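PDB 3R5T: ferric vibriobactin ABC transporter, periplasmic ferric vibriobactin-binding protein from Vibrio cholerae, which binds the iron-loaded siderophore ferric vibriobactin in the periplasm and probably delivers it to its ABC transporter for import. Local coordinates for residues Ser28-Val31 with Thr32-Gly35; Gln188-Ser192 with Val193-Leu197; Ala203-Gly207 with Ser208-Arg212. All blocks are in the same frame, centred on the assembly; numbering follows the deposited sequence.

Contact 1 of 3, residues Ser28-Val31 with Thr32-Gly35; sequences STAV and TVTG
At the turn where strand 26-28 gives way to helix 31-39, A30 O accepts from V33 N at 2.9 Å, while T34 N makes weak bonds to both A30 O and V31 O. The turn opens with an ST turn: S28 OG accepts from A30 N at 3.2 Å, with an N-H...O angle of 154°. It is a strand-to-helix junction of the parallel sheet in a periplasmic binding protein, placed beside the siderophore. The same S28 hydroxyl also meets T34 OG1 at 2.9 Å, a bond in which either oxygen may be the donor. S28 OG lies anti to the backbone N (chi1 175°), which carries it over the start of the helix, and T34 OG1 is swung anti to its own carbonyl carbon (chi1 -61°) to meet it. The S28 hydroxyl thus ties the end of the strand both to the loop, through A30 N, and to the first turn of the helix, through T34. This buried pair continues outward, since T34 OG1 also bonds S47 OG on strand 44-49. V31 and T32 belong to the vibriobactin pocket and touch the siderophore, and the T32 hydroxyl is held by D98 OD2 and R269 NE, residues lying beyond this turn. V33 packs onto V91 of strand 89-93. Its CB lies 3.6 Å from A30 O, and on the same residue pair A30 CB rests on V33 CG2 at 4.0 Å.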
ATOM      1  N   SER A  28     -11.034   5.151  10.813  1.00 14.16           N
ATOM      2  CA  SER A  28     -10.659   4.986   9.419  1.00 14.46           C
ATOM      3  C   SER A  28     -11.731   4.265   8.633  1.00 15.59           C
ATOM      4  O   SER A  28     -12.192   3.185   9.042  1.00 15.63           O
ATOM      5  CB  SER A  28      -9.355   4.206   9.295  1.00 15.15           C
ATOM      6  OG  SER A  28      -9.091   3.962   7.926  1.00 15.06           O
ATOM      7  N   THR A  29     -12.152   4.870   7.524  1.00 16.42           N
ATOM      8  CA  THR A  29     -13.122   4.219   6.641  1.00 15.74           C
ATOM      9  C   THR A  29     -12.476   3.444   5.499  1.00 16.19           C
ATOM     10  O   THR A  29     -13.191   2.885   4.659  1.00 16.41           O
ATOM     11  CB  THR A  29     -14.143   5.215   6.022  1.00 15.15           C
ATOM     12  OG1 THR A  29     -13.488   6.069   5.067  1.00 14.76           O
ATOM     13  CG2 THR A  29     -14.788   6.077   7.109  1.00 15.60           C
ATOM     14  N   ALA A  30     -11.138   3.436   5.476  1.00 13.42           N
ATOM     15  CA  ALA A  30     -10.380   2.784   4.397  1.00 14.13           C
ATOM     16  C   ALA A  30      -9.320   1.854   4.979  1.00 12.85           C
ATOM     17  O   ALA A  30      -8.318   2.313   5.548  1.00 13.38           O
ATOM     18  CB  ALA A  30      -9.715   3.831   3.448  1.00 13.68           C
ATOM     19  N   VAL A  31      -9.535   0.555   4.829  1.00 13.70           N
ATOM     20  CA  VAL A  31      -8.617  -0.432   5.378  1.00 14.71           C
ATOM     21  C   VAL A  31      -7.167  -0.185   4.913  1.00 12.93           C
ATOM     22  O   VAL A  31      -6.226  -0.391   5.679  1.00 13.60           O
ATOM     23  CB  VAL A  31      -9.123  -1.872   5.053  1.00 13.93           C
ATOM     24  CG1 VAL A  31      -9.076  -2.141   3.536  1.00 16.32           C
ATOM     25  CG2 VAL A  31      -8.337  -2.932   5.837  1.00 13.68           C
ATOM     26  N   THR A  32      -6.985   0.286   3.684  1.00 13.40           N
ATOM     27  CA  THR A  32      -5.622   0.594   3.216  1.00 14.95           C
ATOM     28  C   THR A  32      -4.939   1.629   4.097  1.00 15.69           C
ATOM     29  O   THR A  32      -3.770   1.497   4.407  1.00 16.71           O
ATOM     30  CB  THR A  32      -5.592   1.107   1.763  1.00 13.86           C
ATOM     31  OG1 THR A  32      -6.133   0.103   0.910  1.00 14.50           O
ATOM     32  CG2 THR A  32      -4.158   1.398   1.319  1.00 15.05           C
ATOM     33  N   VAL A  33      -5.672   2.654   4.518  1.00 14.67           N
ATOM     34  CA  VAL A  33      -5.036   3.751   5.228  1.00 13.59           C
ATOM     35  C   VAL A  33      -4.712   3.354   6.658  1.00 13.87           C
ATOM     36  O   VAL A  33      -3.808   3.918   7.272  1.00 15.93           O
ATOM     37  CB  VAL A  33      -5.944   4.960   5.223  1.00 13.66           C
ATOM     38  CG1 VAL A  33      -5.381   6.070   6.103  1.00 17.35           C
ATOM     39  CG2 VAL A  33      -6.121   5.441   3.790  1.00 14.36           C
ATOM     40  N   THR A  34      -5.444   2.378   7.190  1.00 12.89           N
ATOM     41  CA  THR A  34      -5.270   2.005   8.600  1.00 13.39           C
ATOM     42  C   THR A  34      -3.846   1.535   8.937  1.00 14.63           C
ATOM     43  O   THR A  34      -3.313   1.836  10.011  1.00 15.57           O
ATOM     44  CB  THR A  34      -6.340   0.984   8.983  1.00 12.76           C
ATOM     45  OG1 THR A  34      -7.610   1.606   8.798  1.00 13.95           O
ATOM     46  CG2 THR A  34      -6.208   0.548  10.428  1.00 14.68           C
ATOM     47  N   GLY A  35      -3.226   0.808   8.015  1.00 13.70           N
ATOM     48  CA  GLY A  35      -1.856   0.382   8.220  1.00 13.88           C
ATOM     49  C   GLY A  35      -0.892   1.542   8.481  1.00 14.69           C
ATOM     50  O   GLY A  35      -0.009   1.439   9.329  1.00 14.21           O
TER

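Contact 2 of 3, residues Gln188-Ser192 with Val193-Leu197; sequences QLLQS and VGVVL
L190 and V195 lie side by side across the end of helix 185-192, their CB atoms 3.9 Å apart and V195 CG2 against L190 CB and CG. With V195 CG1 anti to the backbone N (chi1 -180°), CG2 lies beside that N and falls 3.4 Å from L190 O. The nearby approach of L197 to Q191 is doubtful in detail, because both side chains are modelled in two conformers. The backbone that sets the L190-V195 pairing is a Schellman motif, with G194 as the C-prime residue at positive phi. V195 N bonds L190 O at 3.1 Å and G194 N bonds Q191 O at 3.0 Å. L190 O accepts from V193 N as well, and its two donors approach from opposite faces of the carbonyl plane. A nearly straight CA-H...O contact, 172° at the hydrogen, joins Q191 CA to V195 O at 3.4 Å. One water donates to both Q191 O and V195 O, bridging the helix end to the departing chain. Within the last turn, S192 OG gives a short bond of 2.6 Å to L189 O. Further out, L190 packs on I167 of strand 165-169, and V195 on A165. V193 lies against T151 and V154 of helix 137-155 and L282 of helix 272-286, while S192 O is bonded to R155 NH1.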
ATOM      1  N   GLN A 188       7.932   2.387  -5.804  1.00 15.47           N
ATOM      2  CA  GLN A 188       8.866   3.275  -5.106  1.00 16.41           C
ATOM      3  C   GLN A 188       9.598   2.540  -3.983  1.00 16.37           C
ATOM      4  O   GLN A 188      10.776   2.791  -3.740  1.00 19.40           O
ATOM      5  CB  GLN A 188       8.151   4.540  -4.616  1.00 18.51           C
ATOM      6  CG  GLN A 188       7.552   5.360  -5.779  1.00 19.84           C
ATOM      7  CD  GLN A 188       7.208   6.796  -5.410  1.00 23.15           C
ATOM      8  OE1 GLN A 188       8.104   7.610  -5.155  1.00 24.82           O
ATOM      9  NE2 GLN A 188       5.904   7.126  -5.406  1.00 22.78           N
ATOM     10  N   LEU A 189       8.915   1.610  -3.321  1.00 15.35           N
ATOM     11  CA  LEU A 189       9.570   0.791  -2.306  1.00 13.97           C
ATOM     12  C   LEU A 189      10.725  -0.006  -2.912  1.00 17.08           C
ATOM     13  O   LEU A 189      11.854   0.005  -2.401  1.00 17.54           O
ATOM     14  CB  LEU A 189       8.566  -0.155  -1.637  1.00 16.02           C
ATOM     15  CG  LEU A 189       9.188  -1.170  -0.665  1.00 14.95           C
ATOM     16  CD1 LEU A 189       9.787  -0.508   0.563  1.00 16.85           C
ATOM     17  CD2 LEU A 189       8.151  -2.165  -0.222  1.00 14.98           C
ATOM     18  N   LEU A 190      10.469  -0.679  -4.024  1.00 16.79           N
ATOM     19  CA  LEU A 190      11.541  -1.453  -4.647  1.00 16.33           C
ATOM     20  C   LEU A 190      12.680  -0.569  -5.170  1.00 15.61           C
ATOM     21  O   LEU A 190      13.859  -0.920  -5.043  1.00 16.15           O
ATOM     22  CB  LEU A 190      10.987  -2.372  -5.745  1.00 18.99           C
ATOM     23  CG  LEU A 190      10.697  -3.817  -5.313  1.00 24.24           C
ATOM     24  CD1 LEU A 190       9.970  -3.919  -3.988  1.00 26.62           C
ATOM     25  CD2 LEU A 190       9.964  -4.579  -6.408  1.00 21.22           C
ATOM     26  N   GLN A 191      12.323   0.567  -5.764  1.00 15.36           N
ATOM     27  CA  GLN A 191      13.317   1.527  -6.243  0.56 18.06           C
ATOM     28  C   GLN A 191      14.269   1.927  -5.120  1.00 18.10           C
ATOM     29  O   GLN A 191      15.474   2.119  -5.350  1.00 17.04           O
ATOM     30  CB  GLN A 191      12.635   2.790  -6.768  0.56 23.28           C
ATOM     31  CG  GLN A 191      11.816   2.636  -8.031  0.56 26.33           C
ATOM     32  CD  GLN A 191      10.954   3.861  -8.289  0.56 28.72           C
ATOM     33  OE1 GLN A 191      11.354   4.989  -7.979  0.56 29.62           O
ATOM     34  NE2 GLN A 191       9.760   3.646  -8.843  0.56 28.09           N
ATOM     35  N   SER A 192      13.719   2.078  -3.911  1.00 18.65           N
ATOM     36  CA  SER A 192      14.504   2.559  -2.768  1.00 19.57           C
ATOM     37  C   SER A 192      15.618   1.611  -2.338  1.00 18.82           C
ATOM     38  O   SER A 192      16.585   2.050  -1.711  1.00 19.09           O
ATOM     39  CB  SER A 192      13.614   2.914  -1.573  1.00 19.07           C
ATOM     40  OG  SER A 192      13.150   1.759  -0.900  1.00 18.57           O
ATOM     41  N   VAL A 193      15.490   0.327  -2.668  1.00 16.27           N
ATOM     42  CA  VAL A 193      16.575  -0.609  -2.406  1.00 19.51           C
ATOM     43  C   VAL A 193      17.349  -0.996  -3.666  1.00 20.52           C
ATOM     44  O   VAL A 193      18.031  -2.020  -3.686  1.00 22.26           O
ATOM     45  CB  VAL A 193      16.091  -1.854  -1.658  1.00 19.71           C
ATOM     46  CG1 VAL A 193      15.579  -1.456  -0.269  1.00 19.06           C
ATOM     47  CG2 VAL A 193      15.006  -2.584  -2.456  1.00 17.97           C
ATOM     48  N   GLY A 194      17.215  -0.182  -4.710  1.00 22.14           N
ATOM     49  CA  GLY A 194      18.062  -0.296  -5.887  1.00 22.23           C
ATOM     50  C   GLY A 194      17.483  -1.013  -7.094  1.00 19.42           C
ATOM     51  O   GLY A 194      18.187  -1.212  -8.086  1.00 21.96           O
ATOM     52  N   VAL A 195      16.217  -1.424  -7.014  1.00 17.46           N
ATOM     53  CA  VAL A 195      15.578  -2.038  -8.166  1.00 17.09           C
ATOM     54  C   VAL A 195      15.272  -0.975  -9.211  1.00 18.24           C
ATOM     55  O   VAL A 195      14.856   0.126  -8.871  1.00 20.93           O
ATOM     56  CB  VAL A 195      14.243  -2.734  -7.773  1.00 17.03           C
ATOM     57  CG1 VAL A 195      13.610  -3.372  -8.998  1.00 17.10           C
ATOM     58  CG2 VAL A 195      14.505  -3.775  -6.691  1.00 19.94           C
ATOM     59  N   VAL A 196      15.486  -1.317 -10.477  1.00 19.68           N
ATOM     60  CA  VAL A 196      15.135  -0.433 -11.582  1.00 19.98           C
ATOM     61  C   VAL A 196      13.840  -0.963 -12.187  1.00 21.04           C
ATOM     62  O   VAL A 196      13.776  -2.123 -12.628  1.00 18.25           O
ATOM     63  CB  VAL A 196      16.251  -0.379 -12.636  1.00 20.23           C
ATOM     64  CG1 VAL A 196      15.834   0.520 -13.776  1.00 22.82           C
ATOM     65  CG2 VAL A 196      17.578   0.086 -12.003  1.00 21.91           C
ATOM     66  N   LEU A 197      12.828  -0.109 -12.229  1.00 20.74           N
ATOM     67  CA  LEU A 197      11.464  -0.539 -12.563  0.70 23.00           C
ATOM     68  C   LEU A 197      11.088  -0.337 -14.022  1.00 23.29           C
ATOM     69  O   LEU A 197      11.381   0.708 -14.604  1.00 25.94           O
ATOM     70  CB  LEU A 197      10.438   0.182 -11.680  0.70 25.79           C
ATOM     71  CG  LEU A 197      10.236  -0.353 -10.258  0.70 25.07           C
ATOM     72  CD1 LEU A 197       9.765  -1.800 -10.294  0.70 24.91           C
ATOM     73  CD2 LEU A 197      11.518  -0.220  -9.450  0.70 25.79           C
TER
HETATM   74  O   HOH W   1      16.630   2.195  -8.392  1.00 29.56           O

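Contact 3 of 3, residues Ala203-Gly207 with Ser208-Arg212; sequences AWQAG and SIVHR. With VBN ((4S,5R)-N-{3-[(2,3-dihydroxybenzoyl)amino]propyl}-2-(2,3-dihydroxyphenyl)-N-[3-({[(4S,5R)-2-(2,3-dihydroxyphenyl)-5-met hyl-4,5-dihydro-1,3-oxazol-4-yl]carbonyl}amino)propyl]-5-methyl-4,5-dihydro-1,3-oxazole-4-carboxamide), chain B.
A206 O takes hydrogen bonds from two waters, each at 2.9 Å, and both reach across the loop to I209: one also donates to I209 O at 2.7 Å, the other accepts from I209 N. No direct hydrogen bond joins 203-207 to 208-212, so water fills that role. The Q205 side chain spans the bend, with CG anti to the backbone N (chi1 179°) and the chain extended beyond it. Its NE2 gives an almost linear bond (177°) to G207 O at 2.9 Å, the acceptor lying in the amide plane. Its OE1 accepts from a third water, which in turn accepts a hydrogen bond from H211 N, so both ends of the amide are used. Q205 CD passes 3.7 Å from I209 O, and OE1 approaches V210 CG2. H211 belongs to the vibriobactin pocket; its CE1 lies 3.2 Å from OAG of VBN, which sits at the ring edge near its plane. The loop runs between helix 185-192 and strand 214-217: A206 is backbone-bonded to R216, Q205 and W204 lean on L215, and H211 touches R216.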
ATOM      1  N   ALA A 203      -0.559   3.250 -22.950  1.00 27.12           N
ATOM      2  CA  ALA A 203      -1.559   2.970 -23.973  1.00 26.88           C
ATOM      3  C   ALA A 203      -2.309   1.662 -23.721  1.00 27.26           C
ATOM      4  O   ALA A 203      -3.327   1.395 -24.353  1.00 29.66           O
ATOM      5  CB  ALA A 203      -0.917   2.956 -25.356  1.00 27.13           C
ATOM      6  N   TRP A 204      -1.807   0.854 -22.793  1.00 27.87           N
ATOM      7  CA  TRP A 204      -2.389  -0.451 -22.527  1.00 26.17           C
ATOM      8  C   TRP A 204      -3.580  -0.374 -21.577  1.00 25.65           C
ATOM      9  O   TRP A 204      -4.133  -1.406 -21.225  1.00 24.88           O
ATOM     10  CB  TRP A 204      -1.363  -1.382 -21.881  1.00 26.70           C
ATOM     11  CG  TRP A 204      -0.161  -1.758 -22.710  1.00 24.03           C
ATOM     12  CD1 TRP A 204       0.000  -1.619 -24.052  1.00 24.73           C
ATOM     13  CD2 TRP A 204       1.012  -2.409 -22.224  1.00 21.91           C
ATOM     14  NE1 TRP A 204       1.233  -2.112 -24.434  1.00 22.67           N
ATOM     15  CE2 TRP A 204       1.865  -2.615 -23.327  1.00 22.69           C
ATOM     16  CE3 TRP A 204       1.426  -2.833 -20.955  1.00 21.62           C
ATOM     17  CZ2 TRP A 204       3.113  -3.211 -23.195  1.00 23.23           C
ATOM     18  CZ3 TRP A 204       2.667  -3.420 -20.827  1.00 20.00           C
ATOM     19  CH2 TRP A 204       3.492  -3.612 -21.941  1.00 20.87           C
ATOM     20  N   GLN A 205      -3.955   0.822 -21.135  1.00 22.87           N
ATOM     21  CA  GLN A 205      -5.061   0.946 -20.184  1.00 21.51           C
ATOM     22  C   GLN A 205      -6.304   0.202 -20.670  1.00 21.79           C
ATOM     23  O   GLN A 205      -6.754   0.412 -21.797  1.00 23.00           O
ATOM     24  CB  GLN A 205      -5.428   2.406 -19.932  1.00 20.78           C
ATOM     25  CG  GLN A 205      -6.599   2.568 -18.959  1.00 20.65           C
ATOM     26  CD  GLN A 205      -6.960   4.018 -18.741  1.00 22.24           C
ATOM     27  OE1 GLN A 205      -6.156   4.801 -18.228  1.00 23.41           O
ATOM     28  NE2 GLN A 205      -8.168   4.391 -19.147  1.00 21.95           N
ATOM     29  N   ALA A 206      -6.866  -0.637 -19.803  1.00 20.78           N
ATOM     30  CA  ALA A 206      -8.061  -1.393 -20.142  1.00 19.74           C
ATOM     31  C   ALA A 206      -9.294  -0.587 -19.751  1.00 21.70           C
ATOM     32  O   ALA A 206      -9.474  -0.243 -18.587  1.00 23.29           O
ATOM     33  CB  ALA A 206      -8.041  -2.764 -19.426  1.00 17.60           C
ATOM     34  N   GLY A 207     -10.126  -0.253 -20.727  1.00 24.11           N
ATOM     35  CA  GLY A 207     -11.328   0.505 -20.436  1.00 25.13           C
ATOM     36  C   GLY A 207     -11.084   1.968 -20.081  1.00 25.21           C
ATOM     37  O   GLY A 207     -10.023   2.533 -20.374  1.00 24.86           O
ATOM     38  N   SER A 208     -12.073   2.580 -19.432  1.00 29.59           N
ATOM     39  CA  SER A 208     -12.087   4.026 -19.219  1.00 27.91           C
ATOM     40  C   SER A 208     -11.676   4.504 -17.824  1.00 25.20           C
ATOM     41  O   SER A 208     -11.462   5.701 -17.631  1.00 25.70           O
ATOM     42  CB  SER A 208     -13.474   4.597 -19.541  1.00 29.75           C
ATOM     43  OG  SER A 208     -14.450   4.042 -18.679  1.00 30.86           O
ATOM     44  N   ILE A 209     -11.556   3.599 -16.860  1.00 23.16           N
ATOM     45  CA  ILE A 209     -11.196   4.025 -15.502  1.00 22.22           C
ATOM     46  C   ILE A 209      -9.692   4.249 -15.335  1.00 19.23           C
ATOM     47  O   ILE A 209      -8.886   3.354 -15.614  1.00 20.17           O
ATOM     48  CB  ILE A 209     -11.638   2.999 -14.448  1.00 24.80           C
ATOM     49  CG1 ILE A 209     -13.129   2.659 -14.596  1.00 28.32           C
ATOM     50  CG2 ILE A 209     -11.347   3.518 -13.051  1.00 24.92           C
ATOM     51  CD1 ILE A 209     -14.062   3.840 -14.397  1.00 28.30           C
ATOM     52  N   VAL A 210      -9.321   5.440 -14.879  1.00 20.64           N
ATOM     53  CA  VAL A 210      -7.909   5.788 -14.678  1.00 20.48           C
ATOM     54  C   VAL A 210      -7.439   5.337 -13.302  1.00 19.14           C
ATOM     55  O   VAL A 210      -8.127   5.536 -12.309  1.00 18.51           O
ATOM     56  CB  VAL A 210      -7.691   7.303 -14.801  1.00 21.88           C
ATOM     57  CG1 VAL A 210      -6.248   7.680 -14.455  1.00 24.23           C
ATOM     58  CG2 VAL A 210      -8.070   7.770 -16.216  1.00 21.79           C
ATOM     59  N   HIS A 211      -6.288   4.675 -13.267  1.00 13.81           N
ATOM     60  CA  HIS A 211      -5.643   4.292 -12.019  1.00 14.88           C
ATOM     61  C   HIS A 211      -4.202   4.762 -12.008  1.00 17.21           C
ATOM     62  O   HIS A 211      -3.499   4.653 -13.020  1.00 19.22           O
ATOM     63  CB  HIS A 211      -5.646   2.779 -11.849  1.00 14.13           C
ATOM     64  CG  HIS A 211      -7.007   2.183 -11.733  1.00 15.16           C
ATOM     65  ND1 HIS A 211      -7.715   2.162 -10.549  1.00 15.10           N
ATOM     66  CD2 HIS A 211      -7.769   1.544 -12.647  1.00 15.54           C
ATOM     67  CE1 HIS A 211      -8.863   1.531 -10.746  1.00 15.87           C
ATOM     68  NE2 HIS A 211      -8.922   1.155 -12.011  1.00 16.52           N
ATOM     69  N   ARG A 212      -3.758   5.246 -10.853  1.00 16.12           N
ATOM     70  CA  ARG A 212      -2.410   5.787 -10.718  1.00 15.65           C
ATOM     71  C   ARG A 212      -1.432   4.782 -10.110  1.00 14.59           C
ATOM     72  O   ARG A 212      -0.210   4.956 -10.237  1.00 15.99           O
ATOM     73  CB  ARG A 212      -2.461   7.070  -9.894  1.00 17.17           C
ATOM     74  CG  ARG A 212      -3.188   8.187 -10.631  1.00 19.67           C
ATOM     75  CD  ARG A 212      -3.411   9.428  -9.770  1.00 22.19           C
ATOM     76  NE  ARG A 212      -4.472   9.231  -8.785  1.00 23.00           N
ATOM     77  CZ  ARG A 212      -5.771   9.218  -9.074  1.00 22.25           C
ATOM     78  NH1 ARG A 212      -6.180   9.380 -10.324  1.00 21.95           N
ATOM     79  NH2 ARG A 212      -6.663   9.045  -8.113  1.00 21.61           N
TER
HETATM   80  C   VBN B   1     -10.513  -5.889  -7.490  1.00 20.18           C
HETATM   81  N   VBN B   1     -10.558  -3.719  -6.182  1.00 17.13           N
HETATM   82  O   VBN B   1     -10.348  -5.336  -8.526  1.00 19.18           O
HETATM   83  CA  VBN B   1     -10.918  -5.126  -6.236  1.00 19.99           C
HETATM   84  CB  VBN B   1     -12.475  -5.052  -6.005  1.00 21.71           C
HETATM   85  CAB VBN B   1      -7.155  -8.532  -0.011  1.00 20.62           C
HETATM   86  OAC VBN B   1      -5.485  -6.958  -9.521  1.00 20.17           O
HETATM   87  OAD VBN B   1     -10.788  -8.152  -2.776  1.00 19.30           O
HETATM   88  OAF VBN B   1      -6.581  -2.365  -5.788  1.00 15.06           O
HETATM   89  OAG VBN B   1      -9.148   1.122  -7.596  1.00 16.45           O
HETATM   90  OAH VBN B   1      -9.006  -1.667  -4.092  1.00 14.35           O
HETATM   91  OAI VBN B   1      -7.705  -4.472  -6.962  1.00 16.62           O
HETATM   92  OAJ VBN B   1      -9.241  -1.510  -6.914  1.00 13.91           O
HETATM   93  OAK VBN B   1      -8.696  -4.363  -3.993  1.00 14.83           O
HETATM   94  CAL VBN B   1      -3.682  -3.586  -7.812  1.00 16.82           C
HETATM   95  CAM VBN B   1     -12.813   0.456  -7.498  1.00 20.99           C
HETATM   96  CAN VBN B   1      -8.995  -2.271  -0.425  1.00 14.64           C
HETATM   97  CAO VBN B   1      -4.449  -2.772  -6.913  1.00 15.82           C
HETATM   98  CAP VBN B   1     -11.579   1.154  -7.641  1.00 18.90           C
HETATM   99  CAQ VBN B   1      -9.021  -1.556  -1.667  1.00 13.51           C
HETATM  100  CAR VBN B   1      -4.282  -4.729  -8.458  1.00 18.33           C
HETATM  101  CAS VBN B   1     -12.830  -0.908  -7.173  1.00 19.79           C
HETATM  102  CAT VBN B   1      -8.901  -3.687  -0.406  1.00 15.99           C
HETATM  103  CAU VBN B   1      -9.026  -8.456  -9.155  1.00 20.51           C
HETATM  104  CAV VBN B   1     -10.454  -9.542  -6.159  1.00 19.77           C
HETATM  105  CAW VBN B   1      -8.251  -7.335  -9.869  1.00 18.84           C
HETATM  106  CAX VBN B   1     -10.477 -10.210  -4.765  1.00 20.46           C
HETATM  107  CAY VBN B   1     -10.435  -8.089  -8.686  1.00 18.93           C
HETATM  108  CAZ VBN B   1     -10.792  -8.042  -6.163  1.00 18.41           C
HETATM  109  NBB VBN B   1      -7.636  -6.318  -9.019  1.00 15.34           N
HETATM  110  NBC VBN B   1      -9.415  -9.675  -3.915  1.00 20.29           N
HETATM  111  NBD VBN B   1      -8.227  -6.587  -2.698  1.00 18.28           N
HETATM  112  OBF VBN B   1      -8.642  -6.529  -0.392  1.00 16.84           O
HETATM  113  CBG VBN B   1      -6.196  -6.211  -8.946  1.00 19.44           C
HETATM  114  CBH VBN B   1      -9.694  -8.604  -2.954  1.00 19.50           C
HETATM  115  CBJ VBN B   1     -11.655  -3.038  -6.819  1.00 18.37           C
HETATM  116  CBK VBN B   1      -5.812  -3.104  -6.661  1.00 15.62           C
HETATM  117  CBL VBN B   1     -10.361   0.473  -7.461  1.00 16.86           C
HETATM  118  CBM VBN B   1      -8.949  -2.283  -2.853  1.00 13.84           C
HETATM  119  CBN VBN B   1      -6.386  -4.179  -7.274  1.00 16.50           C
HETATM  120  CBO VBN B   1     -10.392  -0.825  -7.153  1.00 15.74           C
HETATM  121  CBP VBN B   1      -8.859  -3.648  -2.828  1.00 14.65           C
HETATM  122  CBQ VBN B   1      -5.582  -5.027  -8.209  1.00 18.60           C
HETATM  123  CBR VBN B   1     -11.667  -1.538  -6.979  1.00 17.09           C
HETATM  124  CBS VBN B   1      -8.810  -4.377  -1.557  1.00 15.58           C
HETATM  125  CBU VBN B   1      -8.386  -7.968  -0.697  1.00 18.19           C
HETATM  126  CBW VBN B   1      -8.826  -5.878  -1.611  1.00 17.56           C
HETATM  127  CBX VBN B   1      -8.463  -7.983  -2.305  1.00 18.78           C
HETATM  128  NBY VBN B   1     -10.524  -7.346  -7.425  1.00 20.43           N
HETATM  129  OG1 VBN B   1     -12.860  -3.740  -6.606  1.00 21.39           O
HETATM  130  CG2 VBN B   1     -13.018  -5.403  -4.629  1.00 23.10           C
HETATM  131  O   HOH W   2      -4.991   4.024 -15.834  1.00 18.49           O
HETATM  132  O   HOH W   3      -8.347   0.791 -16.145  1.00 18.28           O
HETATM  133  O   HOH W   4     -11.740   0.618 -17.010  1.00 24.70           O

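Overall arrangement
Contact 1 is wholly buried, contact 2 partly so, and contact 3 lies on the surface. Contact 1 starts a helix beside the parallel sheet, whereas contact 2 ends one against the mixed sheet, on the opposite side of the chain's centre. Contact 3 follows contact 2 in the connection leading to strand 214-217, yet their centres are 24 Å apart. Hydroxyl pairing and carbonyl bonds mark contact 1, backbone capping bonds with apolar packing beside them contact 2, and water bridges contact 3. Residues 28-35 and 203-212 both supply pocket residues for vibriobactin; at contact 2 the L190 side chain stays about 14 Å from it.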